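Chitin deacetylase (Bombyx mori, PDB 5ZNT) removes the N-acetyl groups of N-acetyl-D-glucosamine residues in chitin, a zinc-dependent hydrolysis that yields chitosan and acetate. Local coordinates at residues G95-V100 and T302-I307; M211-L216 and C231-S236. One frame throughout, in Å; residues are numbered along the deposited sequence.

In the fold
Following the chain from the N terminus, the first of the contact segments is 95-100, on strand 97-100, which pairs in parallel with strand 75-78 in the central sheet of this carbohydrate esterase 4 catalytic domain. About two hundred residues later, helix 303-311 returns to it, and contact 1 closes that long loop. Contact 2 lies nested inside: residues 211-216, on and just after strand 209-214 of a second, mixed sheet, meet the 231-236 loop only fifteen residues further on, ahead of helix 243-258. The centres are about 17 Å apart, yet the two touch through M211, whose CE packs 3.7 Å from V306 CG1 and whose CB faces M303 CE, so helix 303-311 bridges both contacts.

Contact 1 (G95-V100 and T302-I307); sequences GHEIAV and TMTQVI
The carboxylate of E97 grips the first turn of helix 303-311 through both of its oxygens. T304 N donates to E97 OE1 at 2.8 Å, nearly straight at 172°, and reaches it on the syn lone pair. The hydroxyl of the same residue, T304 OG1, gives its hydrogen to E97 OE2 over 2.7 Å, but comes from well above the carboxylate plane, the two side chains crossing at about a right angle. The arrangement is a strand side chain meeting a helix N terminus: T302 is the N-cap and forms a capping box with Q305, in which Q305 N donates to T302 OG1 and T302 N returns a bond to Q305 OE1. The acid therefore sits at the N-terminal end of the helix, where the N-H of T304 and the helix dipole would be expected to stabilise its negative charge. Its reach follows from an extended chain, with CG opposite the backbone N (chi1 175°). A second hydroxyl, Y168 OH, also bonds to E97 OE2 and further fixes the turn of the carboxylate. Replacing E97 with an alanine would probably leave T304 N and T304 OG1 without their acceptor and open a gap between strand 97-100 and the helix start. Outward from the polar group the contact becomes apolar: E97 CB rests 3.7 Å from T302 CB and 3.8 Å from T302 CG2. M303 takes little part, as its bent chain leads away from the strand and touches F77 and Y168, while its backbone N bonds to T75 OG1 of the adjacent strand. The strand itself is entered from G95, which ends the preceding helix in a Schellman motif with a positive phi of 99°. At this margin the approach is loose, with G95 O lying 4.2 Å from T302 CG2.

Contact 2 (M211-L216 and C231-S236); sequences MVMNEL and CAMVDS
L216 and C231 hold the tight end of this contact, backbone to backbone. L216 N donates to C231 O at 2.7 Å along an almost straight line (176°), although it meets that oxygen from above the carbonyl plane. The return bond, C231 N to L216 O, is longer at 3.0 Å and more bent, yet lies on a lone pair in the carbonyl plane. E215 adds a CA-H...O contact to the same acceptor, its CA 3.5 Å from C231 O, and its CB passes beside C231 N. The carboxylate of E215 turns to other partners, with OE2 bonded to H195 NE2 and OE1 to L176 N.

The paired bonds make L216 and C231 a single antiparallel bridge of the hydrogen-bonded type, which joins the chain just beyond strand 209-214 to the segment leading toward helix 243-258. A disulfide from C231 to C237, the residue just after the segment, closes a short loop. Within it, residues 234-236 form a 3-10 turn, where M233 O accepts from both S236 N and S236 OG.

Beside the bridge the methionines pack in a buried apolar contact. M213 CE approaches M233 SD at 3.7 Å, the two side chains crossing obliquely, whereas it stays 4.4 Å from A232 CB, a looser approach. M213 is bent at its last torsion (chi3 71°), which carries the methyl across to the sulfur. Y268 of strand 265-270 touches both methionines, and the side chain of M233 comes within about 7 Å of the bound zinc ion and of its ligands D46 and H101. At the far, more open end of the 231-236 segment, D235 and S236 are partly exposed and make no contact with 211-216; D235 OD1 instead bonds to H270 ND1.

Contact 1 (G95-V100 and T302-I307)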
loop_
_atom_site.group_PDB
_atom_site.type_symbol
_atom_site.label_atom_id
_atom_site.label_comp_id
_atom_site.label_asym_id
_atom_site.label_seq_id
_atom_site.Cartn_x
_atom_site.Cartn_y
_atom_site.Cartn_z
ATOM N N GLY A 95 13.107 -0.475 -7.192
ATOM C CA GLY A 95 12.138 0.561 -7.489
ATOM C C GLY A 95 10.746 0.336 -6.939
ATOM O O GLY A 95 9.847 1.137 -7.233
ATOM N N HIS A 96 10.524 -0.734 -6.178
ATOM C CA HIS A 96 9.251 -0.881 -5.493
ATOM C C HIS A 96 9.247 -0.033 -4.225
ATOM O O HIS A 96 10.293 0.296 -3.661
ATOM C CB HIS A 96 8.982 -2.348 -5.174
ATOM C CG HIS A 96 9.054 -3.229 -6.385
ATOM N ND1 HIS A 96 8.057 -3.263 -7.338
ATOM C CD2 HIS A 96 10.019 -4.072 -6.817
ATOM C CE1 HIS A 96 8.398 -4.107 -8.295
ATOM N NE2 HIS A 96 9.589 -4.606 -8.007
ATOM N N GLU A 97 8.055 0.350 -3.800
ATOM C CA GLU A 97 7.910 1.208 -2.637
ATOM C C GLU A 97 7.844 0.361 -1.376
ATOM O O GLU A 97 7.188 -0.681 -1.358
ATOM C CB GLU A 97 6.647 2.066 -2.752
ATOM C CG GLU A 97 6.395 2.892 -1.491
ATOM C CD GLU A 97 5.249 3.893 -1.628
ATOM O OE1 GLU A 97 4.673 4.001 -2.734
ATOM O OE2 GLU A 97 4.948 4.582 -0.619
ATOM N N ILE A 98 8.528 0.812 -0.322
ATOM C CA ILE A 98 8.478 0.155 0.983
ATOM C C ILE A 98 7.691 1.056 1.916
ATOM O O ILE A 98 8.029 2.231 2.067
ATOM C CB ILE A 98 9.880 -0.107 1.551
ATOM C CG1 ILE A 98 10.677 -0.991 0.603
ATOM C CG2 ILE A 98 9.772 -0.747 2.963
ATOM C CD1 ILE A 98 10.053 -2.369 0.339
ATOM N N ALA A 99 6.643 0.509 2.536
ATOM C CA ALA A 99 5.807 1.232 3.494
ATOM C C ALA A 99 5.720 0.397 4.768
ATOM O O ALA A 99 6.194 -0.742 4.805
ATOM C CB ALA A 99 4.394 1.499 2.922
ATOM N N VAL A 100 5.119 0.945 5.841
ATOM C CA VAL A 100 5.150 0.253 7.134
ATOM C C VAL A 100 3.795 -0.354 7.446
ATOM O O VAL A 100 2.736 0.210 7.126
ATOM C CB VAL A 100 5.622 1.150 8.295
ATOM C CG1 VAL A 100 6.991 1.779 7.975
ATOM C CG2 VAL A 100 4.590 2.213 8.666
ATOM N N THR A 302 3.446 2.608 -7.820
ATOM C CA THR A 302 3.417 2.596 -6.362
ATOM C C THR A 302 2.366 3.569 -5.838
ATOM O O THR A 302 1.850 4.429 -6.560
ATOM C CB THR A 302 4.775 2.975 -5.784
ATOM O OG1 THR A 302 5.017 4.367 -6.014
ATOM C CG2 THR A 302 5.900 2.166 -6.431
ATOM N N MET A 303 2.090 3.466 -4.537
ATOM C CA MET A 303 1.156 4.400 -3.907
ATOM C C MET A 303 1.691 5.820 -3.943
ATOM O O MET A 303 0.948 6.768 -4.219
ATOM C CB MET A 303 0.895 3.990 -2.462
ATOM C CG MET A 303 0.484 2.567 -2.314
ATOM S SD MET A 303 -1.259 2.447 -2.647
ATOM C CE MET A 303 -1.818 2.113 -1.046
ATOM N N THR A 304 2.971 5.997 -3.592
ATOM C CA THR A 304 3.574 7.321 -3.676
ATOM C C THR A 304 3.447 7.883 -5.089
ATOM O O THR A 304 3.189 9.079 -5.267
ATOM C CB THR A 304 5.043 7.261 -3.248
ATOM O OG1 THR A 304 5.113 7.041 -1.836
ATOM C CG2 THR A 304 5.796 8.577 -3.586
ATOM N N GLN A 305 3.588 7.026 -6.107
ATOM C CA GLN A 305 3.475 7.497 -7.485
ATOM C C GLN A 305 2.051 7.942 -7.823
ATOM O O GLN A 305 1.874 8.847 -8.648
ATOM C CB GLN A 305 3.956 6.409 -8.445
ATOM C CG GLN A 305 5.469 6.364 -8.508
ATOM C CD GLN A 305 6.022 5.168 -9.231
ATOM O OE1 GLN A 305 5.305 4.214 -9.543
ATOM N NE2 GLN A 305 7.314 5.219 -9.529
ATOM N N VAL A 306 1.032 7.336 -7.207
ATOM C CA VAL A 306 -0.326 7.845 -7.385
ATOM C C VAL A 306 -0.418 9.271 -6.857
ATOM O O VAL A 306 -0.905 10.177 -7.544
ATOM C CB VAL A 306 -1.362 6.931 -6.705
ATOM C CG1 VAL A 306 -2.763 7.570 -6.804
ATOM C CG2 VAL A 306 -1.386 5.574 -7.359
ATOM N N ILE A 307 0.070 9.491 -5.633
ATOM C CA ILE A 307 0.019 10.824 -5.036
ATOM C C ILE A 307 0.788 11.830 -5.890
ATOM O O ILE A 307 0.369 12.982 -6.043
ATOM C CB ILE A 307 0.549 10.780 -3.587
ATOM C CG1 ILE A 307 -0.369 9.922 -2.714
ATOM C CG2 ILE A 307 0.693 12.198 -3.004
ATOM C CD1 ILE A 307 0.182 9.651 -1.282
#

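Contact 2 (M211-L216 and C231-S236)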
loop_
_atom_site.group_PDB
_atom_site.type_symbol
_atom_site.label_atom_id
_atom_site.label_comp_id
_atom_site.label_asym_id
_atom_site.label_seq_id
_atom_site.Cartn_x
_atom_site.Cartn_y
_atom_site.Cartn_z
ATOM N N MET A 211 -4.814 6.972 0.865
ATOM C CA MET A 211 -4.891 6.114 -0.317
ATOM C C MET A 211 -6.032 5.139 -0.085
ATOM O O MET A 211 -5.842 3.979 0.287
ATOM C CB MET A 211 -3.568 5.398 -0.560
ATOM C CG MET A 211 -2.487 6.321 -1.111
ATOM S SD MET A 211 -2.902 7.023 -2.741
ATOM C CE MET A 211 -3.153 5.536 -3.727
ATOM N N VAL A 212 -7.253 5.631 -0.333
ATOM C CA VAL A 212 -8.440 4.929 0.127
ATOM C C VAL A 212 -8.525 3.568 -0.537
ATOM O O VAL A 212 -8.135 3.386 -1.700
ATOM C CB VAL A 212 -9.694 5.788 -0.146
ATOM C CG1 VAL A 212 -9.874 6.067 -1.656
ATOM C CG2 VAL A 212 -10.943 5.154 0.449
ATOM N N MET A 213 -9.014 2.589 0.212
ATOM C CA MET A 213 -9.102 1.208 -0.253
ATOM C C MET A 213 -10.544 0.973 -0.695
ATOM O O MET A 213 -11.408 0.629 0.108
ATOM C CB MET A 213 -8.669 0.235 0.845
ATOM C CG MET A 213 -7.202 0.430 1.294
ATOM S SD MET A 213 -6.727 -0.635 2.707
ATOM C CE MET A 213 -6.678 -2.249 1.959
ATOM N N ASN A 214 -10.800 1.176 -1.992
ATOM C CA ASN A 214 -12.117 0.884 -2.547
ATOM C C ASN A 214 -12.382 -0.607 -2.496
ATOM O O ASN A 214 -11.567 -1.404 -2.964
ATOM C CB ASN A 214 -12.211 1.356 -3.999
ATOM C CG ASN A 214 -12.245 2.848 -4.125
ATOM O OD1 ASN A 214 -13.256 3.481 -3.822
ATOM N ND2 ASN A 214 -11.140 3.434 -4.589
ATOM N N GLU A 215 -13.539 -0.994 -1.961
ATOM C CA GLU A 215 -13.927 -2.392 -2.047
ATOM C C GLU A 215 -14.100 -2.794 -3.505
ATOM O O GLU A 215 -14.500 -1.991 -4.347
ATOM C CB GLU A 215 -15.234 -2.640 -1.298
ATOM C CG GLU A 215 -15.104 -2.574 0.212
ATOM C CD GLU A 215 -16.406 -2.980 0.889
ATOM O OE1 GLU A 215 -17.485 -2.723 0.304
ATOM O OE2 GLU A 215 -16.343 -3.558 1.984
ATOM N N LEU A 216 -13.778 -4.041 -3.801
ATOM C CA LEU A 216 -13.995 -4.581 -5.128
ATOM C C LEU A 216 -15.321 -5.342 -5.145
ATOM O O LEU A 216 -15.793 -5.820 -4.111
ATOM C CB LEU A 216 -12.837 -5.494 -5.543
ATOM C CG LEU A 216 -11.585 -4.851 -6.196
ATOM C CD1 LEU A 216 -11.150 -3.575 -5.555
ATOM C CD2 LEU A 216 -10.423 -5.846 -6.190
ATOM N N CYS A 231 -15.249 -6.325 -1.202
ATOM C CA CYS A 231 -14.098 -6.835 -0.459
ATOM C C CYS A 231 -12.881 -5.992 -0.808
ATOM O O CYS A 231 -12.655 -5.684 -1.983
ATOM C CB CYS A 231 -13.836 -8.320 -0.766
ATOM S SG CYS A 231 -13.850 -8.739 -2.544
ATOM N N ALA A 232 -12.114 -5.596 0.211
ATOM C CA ALA A 232 -10.961 -4.736 -0.036
ATOM C C ALA A 232 -9.698 -5.566 -0.267
ATOM O O ALA A 232 -9.073 -5.470 -1.326
ATOM C CB ALA A 232 -10.786 -3.738 1.118
ATOM N N MET A 233 -9.320 -6.397 0.699
ATOM C CA MET A 233 -8.227 -7.335 0.478
ATOM C C MET A 233 -8.699 -8.437 -0.452
ATOM O O MET A 233 -9.779 -9.010 -0.256
ATOM C CB MET A 233 -7.741 -7.932 1.799
ATOM C CG MET A 233 -7.321 -6.902 2.846
ATOM S SD MET A 233 -5.946 -5.860 2.284
ATOM C CE MET A 233 -4.701 -7.122 1.966
ATOM N N VAL A 234 -7.883 -8.750 -1.460
ATOM C CA VAL A 234 -8.296 -9.755 -2.435
ATOM C C VAL A 234 -8.610 -11.078 -1.746
ATOM O O VAL A 234 -9.603 -11.739 -2.071
ATOM C CB VAL A 234 -7.227 -9.922 -3.529
ATOM C CG1 VAL A 234 -7.633 -11.017 -4.497
ATOM C CG2 VAL A 234 -7.043 -8.605 -4.268
ATOM N N ASP A 235 -7.802 -11.474 -0.761
ATOM C CA ASP A 235 -8.059 -12.764 -0.127
ATOM C C ASP A 235 -9.292 -12.754 0.773
ATOM O O ASP A 235 -9.708 -13.822 1.236
ATOM C CB ASP A 235 -6.845 -13.199 0.686
ATOM C CG ASP A 235 -6.318 -12.090 1.538
ATOM O OD1 ASP A 235 -5.469 -11.317 1.013
ATOM O OD2 ASP A 235 -6.812 -11.947 2.689
ATOM N N SER A 236 -9.871 -11.589 1.057
ATOM C CA SER A 236 -11.142 -11.567 1.757
ATOM C C SER A 236 -12.339 -11.763 0.823
ATOM O O SER A 236 -13.477 -11.801 1.307
ATOM C CB SER A 236 -11.284 -10.260 2.538
ATOM O OG SER A 236 -11.559 -9.156 1.685
#